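Local coordinates for sulfur oxidation protein soxB (Thermus thermophilus, PDB 2WDD) that hydrolyses the sulfur-sulfur bond of a cysteine S-thiosulfonate as a dimanganese thiosulfohydrolase of the sulfur oxidation pathway, built on the 5'-nucleotidase family scaffold, at residues Q267-A270 with A271-E274; P294-V297 with G298-W301; Q414-T417 with W418-Y422; A531-L534 with R535-R539. One frame throughout, in Å; residues are numbered along the deposited sequence. Where two conformers were deposited one is given.

Contact 1: residues Q267-A270 with A271-E274; sequences QLDA and ALAE
Leu268 and Leu272 meet one turn apart on helix 266-273, and around them the backbone bonds of the last turns run in step. Three of these are sound alpha-helical bonds: Ala271 N to Gln267 O and Leu272 N to Leu268 O, each at 3.0 Å, and Ala273 N to Asp269 O at 2.9 Å. The ladder then frays, since Glu274 N reaches Ala270 O only weakly at 3.5 Å, while it also donates to Ala271 O in a tighter turn.

Apolar contact is lighter: Leu268 CD1 lies 4.5 Å from Leu272 CG, a loose touch.

Side-chain carbons also pack closely on backbone oxygens. Leu272 CG stands beside its own backbone N (chi1 -69°), which directs the branch back along the helix and sets Leu272 CG 3.4 Å from Leu268 O. Ala273 CB rests 3.4 Å from Ala270 O, and the short methyls of Ala270 and Ala273 let the helix lie close against Trp295 and Thr300 of the adjoining strands.

The polar ends look elsewhere. The Gln267 amide pairs with Arg61 and Pro62. Asp269 spreads its carboxylate between Ser284 OG on OD2 and Ser262 OG with Asn264 ND2 on OD1. These three partners satisfy the buried carboxylate and fix its rotation, tying the helix to the ends of strands 257-262 and 281-284, near the manganese ligands His263 and His286, whose side chains are each about 7 Å away.

Contact 2: residues P294-V297 with G298-W301; sequences PWRV and GKTW
A tight beta hairpin joins strand 295-297 to strand 300-304, and a type II' turn from Val297 to Thr300 reverses the chain. Val297 and Thr300 form the hydrogen-bonded antiparallel pair: Val297 N donates to Thr300 O at 2.9 Å, and Thr300 N returns to Val297 O at 2.8 Å. Gly298 takes the positive phi of the turn's second position (60°).

The next pair, Arg296 with Trp301, is non-hydrogen-bonded and carries the side-chain contact. Arg296 leaves the strand with CG anti to the backbone N, then bends at chi2 (70°), which folds its chain across the indole. Arg296 CD sits squarely over the Trp301 six-membered ring, 3.6 Å from its centroid, in a CH-pi contact. Farther out, Arg296 CZ stands 4.4 Å from the centroid of the Trp301 five-membered ring, a cation-pi contact in which the guanidinium is inclined 48° to the indole rather than stacked flat. Lys299 C and Thr300 N lie over one face of the guanidinium. A water accepts from Arg296 NH1 and lies within hydrogen-bonding distance of Lys299 O. Alongside the same indole, Pro294 CB packs 3.5 Å from Trp301 CE3.

Val297 and Thr300 point to the opposite face of the sheet, toward helix 266-273; Thr300 OG1 bonds Ile279 O. A type II' turn with a two-residue loop is typical of a tight beta hairpin, here one whose strand 295-297 is an outermost strand of the mixed six-stranded sheet.

Contact 3: residues Q414-T417 with W418-Y422; sequences QAIT and WDHLY. With TBU (tertiary-butyl alcohol), chain D.
His420 ND1 accepts the backbone N-H of Thr417 at 2.9 Å, the shortest sound bond across this strand-to-helix junction. The donor comes in 18° out of the imidazole plane. At the far end of the ring a water lies in the ring plane, 2.9 Å from His420 NE2, and accepts from Gln414 NE2. The Gln414 amide is turned almost perpendicular to the imidazole, and its OE1 is taken by Leu411 N.

Thr417 answers the first bond with its own side chain. Thr417 OG1 stands between the backbone N and the carbonyl carbon (chi1 69°), which brings it over one face of the imidazole and lets it accept, weakly, from His420 N at 3.3 Å. The opening helical bond follows, Leu421 N to Thr417 O at 3.0 Å. At the ring's edge, Ala415 O comes within 3.2 Å of His420 CE1.

On the apolar side, Ile416 CG2 meets Leu421 CD2 at 4.0 Å, the two side chains crossing at about a right angle. Farther along, Tyr422 lines a tertiary-butyl alcohol pocket with Leu141 and Tyr527, while its OH is bonded to His359. The reciprocal pairing of Thr417 and His420 is a capping box, the motif that closes the N-terminal end of a helix, here helix 418-425, with Thr417 as N-cap.

Contact 4: residues A531-L534 with R535-R539; sequences AEYL and RSVGR
Arg535 folds back along the C-terminal turns of helix 526-537 and rests on Ala531, one turn earlier. Its chain runs extended from CG to NE, and the guanidinium ends with one face over the methyl: Ala531 CB lies beneath the centre of the group, 3.7 Å from Arg535 CZ. Arg535 N donates to Ala531 O at 2.9 Å. Trp418 of helix 418-425 touches both residues, and on the arginine it is the guanidinium that takes part in the packing of the two helices.

Leu534, buried against Leu421 and Ala365, gives its carbonyl to the helix end. Gly538 N donates to Leu534 O at 3.0 Å, and Gly538 then leaves the helix with positive phi (77°), after which the chain enters strand 539-540.

Val537 pairs with Tyr533 on another side of the helix. Val537 N bonds Tyr533 O at 2.9 Å. With Tyr533 CG anti to the backbone N (chi1 173°), the phenol leans toward the C-terminal turn, where both valine methyls reach it: in the conformer given, Val537 CG1 lies 3.5 Å from Tyr533 CE1, and Val537 CG2 stands over the ring face, 4.1 Å from the centroid of the Tyr533 ring.

In the fold
From the N terminus, the four contacts come in series; none nests within or crosses another, and each is a local closure within a helix, hairpin or cap. Contact 1 ends the helix of the beta-alpha-beta unit between strands 257-262 and 281-284. Contact 2 follows as the edge hairpin of the same sheet and packs on that helix, with Ala270 CB 3.6 Å from Trp295 CH2. Contacts 3 and 4 lie across the chain's centre, about 37 Å and 45 Å from contact 1 between centres. They join helices 418-425 and 526-537, where Trp418 CZ2 lies 3.3 Å from Ala531 CB, beside the three-stranded sheet containing strands 415-416 and 539-540.

Contact 1: residues Q267-A270 with A271-E274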
ATOM      1  N   GLN A 267      -9.867  -0.328  -7.885  1.00  8.96           N
ATOM      2  CA  GLN A 267     -10.964   0.297  -8.617  1.00  8.49           C
ATOM      3  C   GLN A 267     -10.669   0.269 -10.106  1.00 12.64           C
ATOM      4  O   GLN A 267     -11.564   0.030 -10.923  1.00 12.62           O
ATOM      5  CB  GLN A 267     -11.192   1.731  -8.141  1.00  8.93           C
ATOM      6  CG  GLN A 267     -11.495   1.825  -6.641  1.00  9.67           C
ATOM      7  CD  GLN A 267     -12.643   0.916  -6.230  1.00 14.19           C
ATOM      8  OE1 GLN A 267     -13.726   0.968  -6.814  1.00 11.24           O
ATOM      9  NE2 GLN A 267     -12.414   0.085  -5.214  1.00 11.91           N
ATOM     10  N   LEU A 268      -9.409   0.476 -10.464  1.00  9.98           N
ATOM     11  CA  LEU A 268      -9.031   0.390 -11.867  1.00 10.63           C
ATOM     12  C   LEU A 268      -9.192  -1.059 -12.348  1.00 13.03           C
ATOM     13  O   LEU A 268      -9.677  -1.311 -13.448  1.00 13.00           O
ATOM     14  CB  LEU A 268      -7.612   0.902 -12.075  1.00 10.62           C
ATOM     15  CG  LEU A 268      -7.075   0.851 -13.503  1.00 13.35           C
ATOM     16  CD1 LEU A 268      -8.073   1.468 -14.500  1.00 13.41           C
ATOM     17  CD2 LEU A 268      -5.726   1.574 -13.555  1.00 15.46           C
ATOM     18  N   ASP A 269      -8.821  -2.019 -11.506  1.00  9.74           N
ATOM     19  CA  ASP A 269      -9.013  -3.413 -11.866  1.00  9.59           C
ATOM     20  C   ASP A 269     -10.499  -3.689 -12.106  1.00 13.75           C
ATOM     21  O   ASP A 269     -10.848  -4.446 -13.017  1.00 12.18           O
ATOM     22  CB  ASP A 269      -8.512  -4.327 -10.752  1.00 10.73           C
ATOM     23  CG  ASP A 269      -6.999  -4.432 -10.712  1.00 12.66           C
ATOM     24  OD1 ASP A 269      -6.356  -4.240 -11.772  1.00 13.30           O
ATOM     25  OD2 ASP A 269      -6.467  -4.785  -9.633  1.00 12.58           O
ATOM     26  N   ALA A 270     -11.372  -3.124 -11.268  1.00 10.69           N
ATOM     27  CA  ALA A 270     -12.811  -3.363 -11.435  1.00 10.80           C
ATOM     28  C   ALA A 270     -13.293  -2.800 -12.770  1.00 15.53           C
ATOM     29  O   ALA A 270     -14.133  -3.411 -13.440  1.00 15.08           O
ATOM     30  CB  ALA A 270     -13.606  -2.761 -10.275  1.00 11.66           C
ATOM     31  N   ALA A 271     -12.760  -1.646 -13.159  1.00 13.30           N
ATOM     32  CA  ALA A 271     -13.138  -1.030 -14.430  1.00 13.55           C
ATOM     33  C   ALA A 271     -12.683  -1.921 -15.585  1.00 17.91           C
ATOM     34  O   ALA A 271     -13.418  -2.111 -16.559  1.00 18.05           O
ATOM     35  CB  ALA A 271     -12.530   0.367 -14.552  1.00 14.09           C
ATOM     36  N   LEU A 272     -11.484  -2.490 -15.465  1.00 14.78           N
ATOM     37  CA  LEU A 272     -10.957  -3.382 -16.493  1.00 15.11           C
ATOM     38  C   LEU A 272     -11.775  -4.667 -16.607  1.00 19.82           C
ATOM     39  O   LEU A 272     -11.924  -5.218 -17.703  1.00 18.88           O
ATOM     40  CB  LEU A 272      -9.493  -3.723 -16.220  1.00 15.28           C
ATOM     41  CG  LEU A 272      -8.507  -2.565 -16.389  1.00 19.48           C
ATOM     42  CD1 LEU A 272      -7.119  -2.995 -15.930  1.00 20.00           C
ATOM     43  CD2 LEU A 272      -8.476  -2.097 -17.850  1.00 21.24           C
ATOM     44  N   ALA A 273     -12.300  -5.142 -15.481  1.00 15.60           N
ATOM     45  CA  ALA A 273     -13.113  -6.355 -15.476  1.00 16.15           C
ATOM     46  C   ALA A 273     -14.352  -6.183 -16.359  1.00 23.27           C
ATOM     47  O   ALA A 273     -14.883  -7.155 -16.897  1.00 24.67           O
ATOM     48  CB  ALA A 273     -13.522  -6.720 -14.055  1.00 16.51           C
ATOM     49  N   GLU A 274     -14.808  -4.946 -16.511  1.00 20.42           N
ATOM     50  CA  GLU A 274     -15.980  -4.655 -17.335  0.50 20.77           C
ATOM     51  C   GLU A 274     -15.594  -4.280 -18.762  1.00 25.68           C
ATOM     52  O   GLU A 274     -16.462  -4.038 -19.596  1.00 27.01           O
ATOM     53  CB  GLU A 274     -16.782  -3.504 -16.728  0.50 22.24           C
ATOM     54  CG  GLU A 274     -17.226  -3.723 -15.292  0.50 31.96           C
ATOM     55  CD  GLU A 274     -18.119  -2.607 -14.786  0.50 48.36           C
ATOM     56  OE1 GLU A 274     -17.827  -1.429 -15.083  0.50 41.08           O
ATOM     57  OE2 GLU A 274     -19.116  -2.907 -14.099  0.50 41.35           O
TER

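Contact 2: residues P294-V297 with G298-W301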
ATOM      1  N   PRO A 294     -14.501 -12.747  -2.330  1.00  9.41           N
ATOM      2  CA  PRO A 294     -14.129 -12.099  -3.594  1.00  9.73           C
ATOM      3  C   PRO A 294     -15.216 -11.155  -4.098  1.00 13.75           C
ATOM      4  O   PRO A 294     -16.413 -11.345  -3.836  1.00 13.77           O
ATOM      5  CB  PRO A 294     -13.933 -13.278  -4.553  1.00 11.35           C
ATOM      6  CG  PRO A 294     -14.879 -14.341  -4.006  1.00 14.02           C
ATOM      7  CD  PRO A 294     -14.800 -14.185  -2.503  1.00 10.67           C
ATOM      8  N   TRP A 295     -14.785 -10.127  -4.815  1.00 10.85           N
ATOM      9  CA  TRP A 295     -15.682  -9.120  -5.341  1.00 10.10           C
ATOM     10  C   TRP A 295     -16.004  -9.504  -6.778  1.00 13.46           C
ATOM     11  O   TRP A 295     -15.106  -9.629  -7.608  1.00 12.45           O
ATOM     12  CB  TRP A 295     -14.970  -7.760  -5.293  1.00  9.17           C
ATOM     13  CG  TRP A 295     -15.773  -6.602  -5.748  1.00  9.60           C
ATOM     14  CD1 TRP A 295     -17.140  -6.517  -5.848  1.00 12.42           C
ATOM     15  CD2 TRP A 295     -15.266  -5.325  -6.112  1.00  9.11           C
ATOM     16  NE1 TRP A 295     -17.507  -5.265  -6.278  1.00 11.68           N
ATOM     17  CE2 TRP A 295     -16.370  -4.511  -6.452  1.00 12.13           C
ATOM     18  CE3 TRP A 295     -13.977  -4.782  -6.188  1.00 10.02           C
ATOM     19  CZ2 TRP A 295     -16.221  -3.177  -6.850  1.00 11.36           C
ATOM     20  CZ3 TRP A 295     -13.833  -3.465  -6.594  1.00 11.30           C
ATOM     21  CH2 TRP A 295     -14.951  -2.671  -6.898  1.00 11.75           C
ATOM     22  N   ARG A 296     -17.282  -9.735  -7.058  1.00 12.08           N
ATOM     23  CA  ARG A 296     -17.708 -10.123  -8.393  1.00 12.45           C
ATOM     24  C   ARG A 296     -17.989  -8.860  -9.218  1.00 15.53           C
ATOM     25  O   ARG A 296     -18.867  -8.060  -8.873  1.00 15.29           O
ATOM     26  CB  ARG A 296     -18.979 -10.982  -8.313  1.00 13.37           C
ATOM     27  CG  ARG A 296     -19.440 -11.502  -9.662  1.00 16.76           C
ATOM     28  CD  ARG A 296     -18.484 -12.542 -10.195  1.00 19.90           C
ATOM     29  NE  ARG A 296     -18.986 -13.173 -11.416  1.00 24.58           N
ATOM     30  CZ  ARG A 296     -18.314 -14.076 -12.121  1.00 36.45           C
ATOM     31  NH1 ARG A 296     -17.106 -14.466 -11.735  1.00 24.85           N
ATOM     32  NH2 ARG A 296     -18.849 -14.591 -13.218  1.00 24.14           N
ATOM     33  N   VAL A 297     -17.236  -8.690 -10.296  1.00 12.49           N
ATOM     34  CA  VAL A 297     -17.411  -7.573 -11.217  1.00 12.32           C
ATOM     35  C   VAL A 297     -17.431  -8.153 -12.627  1.00 17.00           C
ATOM     36  O   VAL A 297     -16.485  -8.824 -13.040  1.00 15.17           O
ATOM     37  CB  VAL A 297     -16.285  -6.525 -11.075  1.00 15.97           C
ATOM     38  CG1 VAL A 297     -16.534  -5.365 -12.043  1.00 16.11           C
ATOM     39  CG2 VAL A 297     -16.201  -6.011  -9.630  1.00 15.35           C
ATOM     40  N   GLY A 298     -18.526  -7.941 -13.347  1.00 17.50           N
ATOM     41  CA  GLY A 298     -18.669  -8.511 -14.677  1.00 18.03           C
ATOM     42  C   GLY A 298     -18.588 -10.022 -14.537  1.00 20.36           C
ATOM     43  O   GLY A 298     -19.279 -10.612 -13.709  1.00 20.28           O
ATOM     44  N   LYS A 299     -17.698 -10.645 -15.302  1.00 17.00           N
ATOM     45  CA  LYS A 299     -17.494 -12.086 -15.232  1.00 16.24           C
ATOM     46  C   LYS A 299     -16.159 -12.392 -14.546  1.00 17.42           C
ATOM     47  O   LYS A 299     -15.532 -13.420 -14.803  1.00 15.64           O
ATOM     48  CB  LYS A 299     -17.484 -12.665 -16.650  1.00 18.95           C
ATOM     49  CG  LYS A 299     -18.805 -12.496 -17.389  1.00 30.25           C
ATOM     50  CD  LYS A 299     -19.938 -13.157 -16.626  1.00 41.98           C
ATOM     51  CE  LYS A 299     -21.295 -12.737 -17.167  1.00 53.04           C
ATOM     52  NZ  LYS A 299     -22.393 -13.582 -16.616  1.00 60.57           N
ATOM     53  N   THR A 300     -15.734 -11.496 -13.658  1.00 12.91           N
ATOM     54  CA  THR A 300     -14.446 -11.643 -12.986  1.00 12.56           C
ATOM     55  C   THR A 300     -14.587 -11.617 -11.470  1.00 14.65           C
ATOM     56  O   THR A 300     -15.384 -10.854 -10.939  1.00 13.98           O
ATOM     57  CB  THR A 300     -13.529 -10.471 -13.406  1.00 16.29           C
ATOM     58  OG1 THR A 300     -13.407 -10.443 -14.832  1.00 14.86           O
ATOM     59  CG2 THR A 300     -12.153 -10.548 -12.739  1.00 15.29           C
ATOM     60  N   TRP A 301     -13.753 -12.395 -10.785  1.00 11.33           N
ATOM     61  CA  TRP A 301     -13.659 -12.329  -9.325  1.00 12.06           C
ATOM     62  C   TRP A 301     -12.428 -11.472  -9.014  1.00 13.42           C
ATOM     63  O   TRP A 301     -11.399 -11.615  -9.670  1.00 12.77           O
ATOM     64  CB  TRP A 301     -13.414 -13.713  -8.726  1.00 12.98           C
ATOM     65  CG  TRP A 301     -14.614 -14.604  -8.801  1.00 16.37           C
ATOM     66  CD1 TRP A 301     -14.773 -15.698  -9.603  1.00 19.82           C
ATOM     67  CD2 TRP A 301     -15.833 -14.461  -8.065  1.00 17.48           C
ATOM     68  NE1 TRP A 301     -16.020 -16.246  -9.405  1.00 20.44           N
ATOM     69  CE2 TRP A 301     -16.684 -15.516  -8.457  1.00 22.15           C
ATOM     70  CE3 TRP A 301     -16.284 -13.553  -7.106  1.00 19.61           C
ATOM     71  CZ2 TRP A 301     -17.972 -15.670  -7.940  1.00 22.19           C
ATOM     72  CZ3 TRP A 301     -17.561 -13.718  -6.580  1.00 21.90           C
ATOM     73  CH2 TRP A 301     -18.386 -14.766  -7.003  1.00 22.73           C
TER
HETATM   74  O   HOH W   1     -14.478 -15.715 -13.284  1.00 15.89           O

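Contact 3: residues Q414-T417 with W418-Y422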
ATOM      1  N   GLN A 414       4.227   2.481  23.216  1.00 14.05           N
ATOM      2  CA  GLN A 414       5.258   1.860  22.397  1.00 12.95           C
ATOM      3  C   GLN A 414       6.354   2.842  21.990  1.00 15.34           C
ATOM      4  O   GLN A 414       6.084   4.010  21.724  1.00 14.21           O
ATOM      5  CB  GLN A 414       4.640   1.187  21.157  1.00 13.45           C
ATOM      6  CG  GLN A 414       5.661   0.477  20.281  1.00 14.13           C
ATOM      7  CD  GLN A 414       5.053  -0.256  19.088  1.00 14.97           C
ATOM      8  OE1 GLN A 414       3.882  -0.067  18.745  1.00 13.94           O
ATOM      9  NE2 GLN A 414       5.860  -1.082  18.439  1.00 12.14           N
ATOM     10  N   ALA A 415       7.591   2.363  21.959  1.00 13.24           N
ATOM     11  CA  ALA A 415       8.711   3.198  21.559  1.00 13.38           C
ATOM     12  C   ALA A 415       8.786   3.292  20.038  1.00 14.82           C
ATOM     13  O   ALA A 415       8.611   2.289  19.335  1.00 14.90           O
ATOM     14  CB  ALA A 415      10.022   2.630  22.116  1.00 14.39           C
ATOM     15  N   ILE A 416       9.045   4.501  19.546  1.00 13.10           N
ATOM     16  CA  ILE A 416       9.258   4.752  18.121  1.00 12.48           C
ATOM     17  C   ILE A 416      10.744   4.523  17.857  1.00 17.02           C
ATOM     18  O   ILE A 416      11.595   5.076  18.561  1.00 15.67           O
ATOM     19  CB  ILE A 416       8.881   6.189  17.728  1.00 14.12           C
ATOM     20  CG1 ILE A 416       7.433   6.502  18.103  1.00 13.70           C
ATOM     21  CG2 ILE A 416       9.134   6.425  16.233  1.00 14.51           C
ATOM     22  CD1 ILE A 416       7.093   7.983  18.058  1.00 16.72           C
ATOM     23  N   THR A 417      11.047   3.739  16.830  1.00 13.69           N
ATOM     24  CA  THR A 417      12.429   3.409  16.488  1.00 13.38           C
ATOM     25  C   THR A 417      12.768   3.875  15.085  1.00 15.94           C
ATOM     26  O   THR A 417      11.888   4.296  14.322  1.00 14.84           O
ATOM     27  CB  THR A 417      12.652   1.894  16.573  1.00 18.33           C
ATOM     28  OG1 THR A 417      11.930   1.262  15.504  1.00 15.86           O
ATOM     29  CG2 THR A 417      12.164   1.346  17.912  1.00 17.72           C
ATOM     30  N   TRP A 418      14.048   3.796  14.736  1.00 13.75           N
ATOM     31  CA  TRP A 418      14.463   4.163  13.391  1.00 13.71           C
ATOM     32  C   TRP A 418      13.756   3.259  12.384  1.00 15.01           C
ATOM     33  O   TRP A 418      13.370   3.707  11.305  1.00 13.30           O
ATOM     34  CB  TRP A 418      15.978   4.043  13.233  1.00 13.37           C
ATOM     35  CG  TRP A 418      16.686   5.341  13.420  1.00 14.61           C
ATOM     36  CD1 TRP A 418      17.411   5.735  14.509  1.00 17.74           C
ATOM     37  CD2 TRP A 418      16.749   6.413  12.481  1.00 14.42           C
ATOM     38  NE1 TRP A 418      17.911   6.997  14.306  1.00 16.85           N
ATOM     39  CE2 TRP A 418      17.528   7.435  13.063  1.00 18.17           C
ATOM     40  CE3 TRP A 418      16.212   6.616  11.206  1.00 15.57           C
ATOM     41  CZ2 TRP A 418      17.792   8.637  12.409  1.00 17.26           C
ATOM     42  CZ3 TRP A 418      16.489   7.796  10.549  1.00 16.65           C
ATOM     43  CH2 TRP A 418      17.272   8.796  11.153  1.00 17.17           C
ATOM     44  N   ASP A 419      13.586   1.989  12.732  1.00 11.52           N
ATOM     45  CA  ASP A 419      12.907   1.066  11.818  1.00 10.61           C
ATOM     46  C   ASP A 419      11.502   1.577  11.504  1.00 13.25           C
ATOM     47  O   ASP A 419      11.060   1.508  10.360  1.00 13.07           O
ATOM     48  CB  ASP A 419      12.898  -0.371  12.342  1.00 12.62           C
ATOM     49  CG  ASP A 419      12.743  -1.401  11.220  1.00 15.63           C
ATOM     50  OD1 ASP A 419      13.453  -1.284  10.199  1.00 16.22           O
ATOM     51  OD2 ASP A 419      11.852  -2.273  11.319  1.00 17.74           O
ATOM     52  N   HIS A 420      10.830   2.153  12.501  1.00 10.94           N
ATOM     53  CA  HIS A 420       9.510   2.740  12.267  1.00  9.75           C
ATOM     54  C   HIS A 420       9.636   3.967  11.367  1.00 13.44           C
ATOM     55  O   HIS A 420       8.821   4.177  10.471  1.00 11.96           O
ATOM     56  CB  HIS A 420       8.836   3.167  13.574  1.00 10.58           C
ATOM     57  CG  HIS A 420       8.510   2.034  14.499  1.00 13.31           C
ATOM     58  ND1 HIS A 420       8.834   2.070  15.839  1.00 15.36           N
ATOM     59  CD2 HIS A 420       7.826   0.880  14.307  1.00 14.93           C
ATOM     60  CE1 HIS A 420       8.382   0.978  16.429  1.00 14.76           C
ATOM     61  NE2 HIS A 420       7.777   0.232  15.520  1.00 14.77           N
ATOM     62  N   LEU A 421      10.626   4.817  11.633  1.00 10.40           N
ATOM     63  CA  LEU A 421      10.778   6.012  10.810  1.00 10.51           C
ATOM     64  C   LEU A 421      10.945   5.609   9.343  1.00 11.90           C
ATOM     65  O   LEU A 421      10.395   6.257   8.453  1.00 10.49           O
ATOM     66  CB  LEU A 421      11.972   6.856  11.260  1.00 10.20           C
ATOM     67  CG  LEU A 421      11.903   7.478  12.655  1.00 12.86           C
ATOM     68  CD1 LEU A 421      13.069   8.468  12.832  1.00 12.80           C
ATOM     69  CD2 LEU A 421      10.561   8.150  12.876  1.00 12.06           C
ATOM     70  N   TYR A 422      11.712   4.553   9.084  1.00 10.38           N
ATOM     71  CA  TYR A 422      11.904   4.091   7.710  1.00  9.83           C
ATOM     72  C   TYR A 422      10.620   3.464   7.158  1.00 12.21           C
ATOM     73  O   TYR A 422      10.309   3.621   5.979  1.00 10.72           O
ATOM     74  CB  TYR A 422      13.055   3.095   7.613  1.00 10.80           C
ATOM     75  CG  TYR A 422      14.426   3.659   7.950  1.00 11.84           C
ATOM     76  CD1 TYR A 422      14.846   4.882   7.447  1.00 13.56           C
ATOM     77  CD2 TYR A 422      15.304   2.942   8.760  1.00 12.42           C
ATOM     78  CE1 TYR A 422      16.101   5.397   7.770  1.00 14.40           C
ATOM     79  CE2 TYR A 422      16.563   3.444   9.080  1.00 13.31           C
ATOM     80  CZ  TYR A 422      16.949   4.664   8.578  1.00 17.73           C
ATOM     81  OH  TYR A 422      18.196   5.157   8.892  1.00 18.56           O
TER
HETATM   82  O   TBU D1576      19.076   5.185   5.291  1.00 36.77           O
HETATM   83  C   TBU D1576      20.380   5.070   4.721  1.00 35.97           C
HETATM   84  C1  TBU D1576      21.442   5.319   5.774  1.00 35.55           C
HETATM   85  C2  TBU D1576      20.545   3.659   4.158  1.00 35.76           C
HETATM   86  C3  TBU D1576      20.545   6.116   3.616  1.00 36.37           C
HETATM   87  O   HOH W   2       6.174  -2.134  15.794  1.00 14.25           O

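Contact 4: residues A531-L534 with R535-R539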
ATOM      1  N   ALA A 531      13.990  12.220  13.637  1.00 11.22           N
ATOM      2  CA  ALA A 531      14.843  11.666  14.679  1.00 11.77           C
ATOM      3  C   ALA A 531      15.350  12.786  15.594  1.00 14.74           C
ATOM      4  O   ALA A 531      15.367  12.623  16.803  1.00 14.59           O
ATOM      5  CB  ALA A 531      15.995  10.861  14.092  1.00 13.01           C
ATOM      6  N   GLU A 532      15.714  13.927  15.013  1.00 13.26           N
ATOM      7  CA  GLU A 532      16.181  15.067  15.801  0.50 13.39           C
ATOM      8  C   GLU A 532      15.113  15.513  16.796  1.00 17.28           C
ATOM      9  O   GLU A 532      15.395  15.762  17.973  1.00 17.67           O
ATOM     10  CB  GLU A 532      16.532  16.234  14.875  0.50 14.76           C
ATOM     11  CG  GLU A 532      17.981  16.262  14.447  0.50 22.89           C
ATOM     12  CD  GLU A 532      18.293  17.420  13.522  0.50 29.18           C
ATOM     13  OE1 GLU A 532      17.521  18.399  13.498  0.50 22.84           O
ATOM     14  OE2 GLU A 532      19.309  17.343  12.810  0.50 22.36           O
ATOM     15  N   TYR A 533      13.879  15.627  16.319  1.00 13.35           N
ATOM     16  CA  TYR A 533      12.770  16.049  17.156  1.00 12.42           C
ATOM     17  C   TYR A 533      12.487  15.019  18.248  1.00 15.14           C
ATOM     18  O   TYR A 533      12.407  15.355  19.427  1.00 15.32           O
ATOM     19  CB  TYR A 533      11.520  16.225  16.297  1.00 13.30           C
ATOM     20  CG  TYR A 533      10.261  16.505  17.087  1.00 12.23           C
ATOM     21  CD1 TYR A 533      10.092  17.706  17.759  1.00 12.35           C
ATOM     22  CD2 TYR A 533       9.250  15.555  17.171  1.00 13.00           C
ATOM     23  CE1 TYR A 533       8.915  17.977  18.461  1.00 13.63           C
ATOM     24  CE2 TYR A 533       8.081  15.816  17.869  1.00 13.84           C
ATOM     25  CZ  TYR A 533       7.924  17.016  18.522  1.00 17.83           C
ATOM     26  OH  TYR A 533       6.756  17.265  19.214  1.00 17.80           O
ATOM     27  N   LEU A 534      12.307  13.764  17.845  1.00 12.83           N
ATOM     28  CA  LEU A 534      11.983  12.703  18.792  1.00 12.38           C
ATOM     29  C   LEU A 534      13.024  12.508  19.893  1.00 15.70           C
ATOM     30  O   LEU A 534      12.662  12.359  21.064  1.00 15.81           O
ATOM     31  CB  LEU A 534      11.730  11.380  18.059  1.00 11.77           C
ATOM     32  CG  LEU A 534      10.520  11.382  17.116  1.00 14.46           C
ATOM     33  CD1 LEU A 534      10.467  10.063  16.338  1.00 14.36           C
ATOM     34  CD2 LEU A 534       9.225  11.588  17.894  1.00 14.66           C
ATOM     35  N   ARG A 535      14.305  12.485  19.520  1.00 14.93           N
ATOM     36  CA  ARG A 535      15.377  12.315  20.511  1.00 15.53           C
ATOM     37  C   ARG A 535      15.257  13.415  21.557  1.00 17.56           C
ATOM     38  O   ARG A 535      15.378  13.162  22.748  1.00 17.86           O
ATOM     39  CB  ARG A 535      16.762  12.446  19.862  1.00 18.84           C
ATOM     40  CG  ARG A 535      17.113  11.405  18.822  1.00 28.23           C
ATOM     41  CD  ARG A 535      18.421  11.795  18.121  1.00 30.63           C
ATOM     42  NE  ARG A 535      18.856  10.784  17.164  1.00 29.59           N
ATOM     43  CZ  ARG A 535      19.221  11.042  15.914  1.00 38.81           C
ATOM     44  NH1 ARG A 535      19.217  12.289  15.466  1.00 25.81           N
ATOM     45  NH2 ARG A 535      19.596  10.054  15.112  1.00 27.38           N
ATOM     46  N   SER A 536      15.022  14.634  21.094  1.00 13.66           N
ATOM     47  CA  SER A 536      14.909  15.772  21.982  1.00 14.03           C
ATOM     48  C   SER A 536      13.704  15.711  22.925  1.00 17.86           C
ATOM     49  O   SER A 536      13.846  15.851  24.148  1.00 17.79           O
ATOM     50  CB  SER A 536      14.857  17.071  21.176  1.00 17.38           C
ATOM     51  OG  SER A 536      14.679  18.192  22.038  1.00 25.91           O
ATOM     52  N   VAL A 537      12.511  15.523  22.365  1.00 13.26           N
ATOM     53  CA  VAL A 537      11.294  15.523  23.174  0.50 12.52           C
ATOM     54  C   VAL A 537      11.079  14.318  24.088  1.00 16.06           C
ATOM     55  O   VAL A 537      10.418  14.435  25.118  1.00 16.24           O
ATOM     56  CB  VAL A 537      10.048  15.866  22.352  0.50 15.09           C
ATOM     57  CG1 VAL A 537      10.234  17.194  21.648  0.50 14.34           C
ATOM     58  CG2 VAL A 537       9.754  14.760  21.353  0.50 14.42           C
ATOM     59  N   GLY A 538      11.627  13.162  23.727  1.00 14.05           N
ATOM     60  CA  GLY A 538      11.527  11.976  24.560  1.00 13.42           C
ATOM     61  C   GLY A 538      10.213  11.216  24.558  1.00 15.46           C
ATOM     62  O   GLY A 538      10.215   9.990  24.500  1.00 15.29           O
ATOM     63  N   ARG A 539       9.106  11.941  24.644  1.00 13.35           N
ATOM     64  CA  ARG A 539       7.780  11.336  24.622  1.00 13.47           C
ATOM     65  C   ARG A 539       6.874  12.242  23.798  1.00 15.95           C
ATOM     66  O   ARG A 539       7.029  13.466  23.791  1.00 15.68           O
ATOM     67  CB  ARG A 539       7.199  11.220  26.037  1.00 14.92           C
ATOM     68  CG  ARG A 539       7.912  10.233  26.942  1.00 20.17           C
ATOM     69  CD  ARG A 539       7.290  10.253  28.335  1.00 22.26           C
ATOM     70  NE  ARG A 539       6.072   9.449  28.400  1.00 29.26           N
ATOM     71  CZ  ARG A 539       6.061   8.126  28.528  1.00 37.62           C
ATOM     72  NH1 ARG A 539       7.201   7.454  28.594  1.00 25.32           N
ATOM     73  NH2 ARG A 539       4.912   7.475  28.586  1.00 27.28           N
TER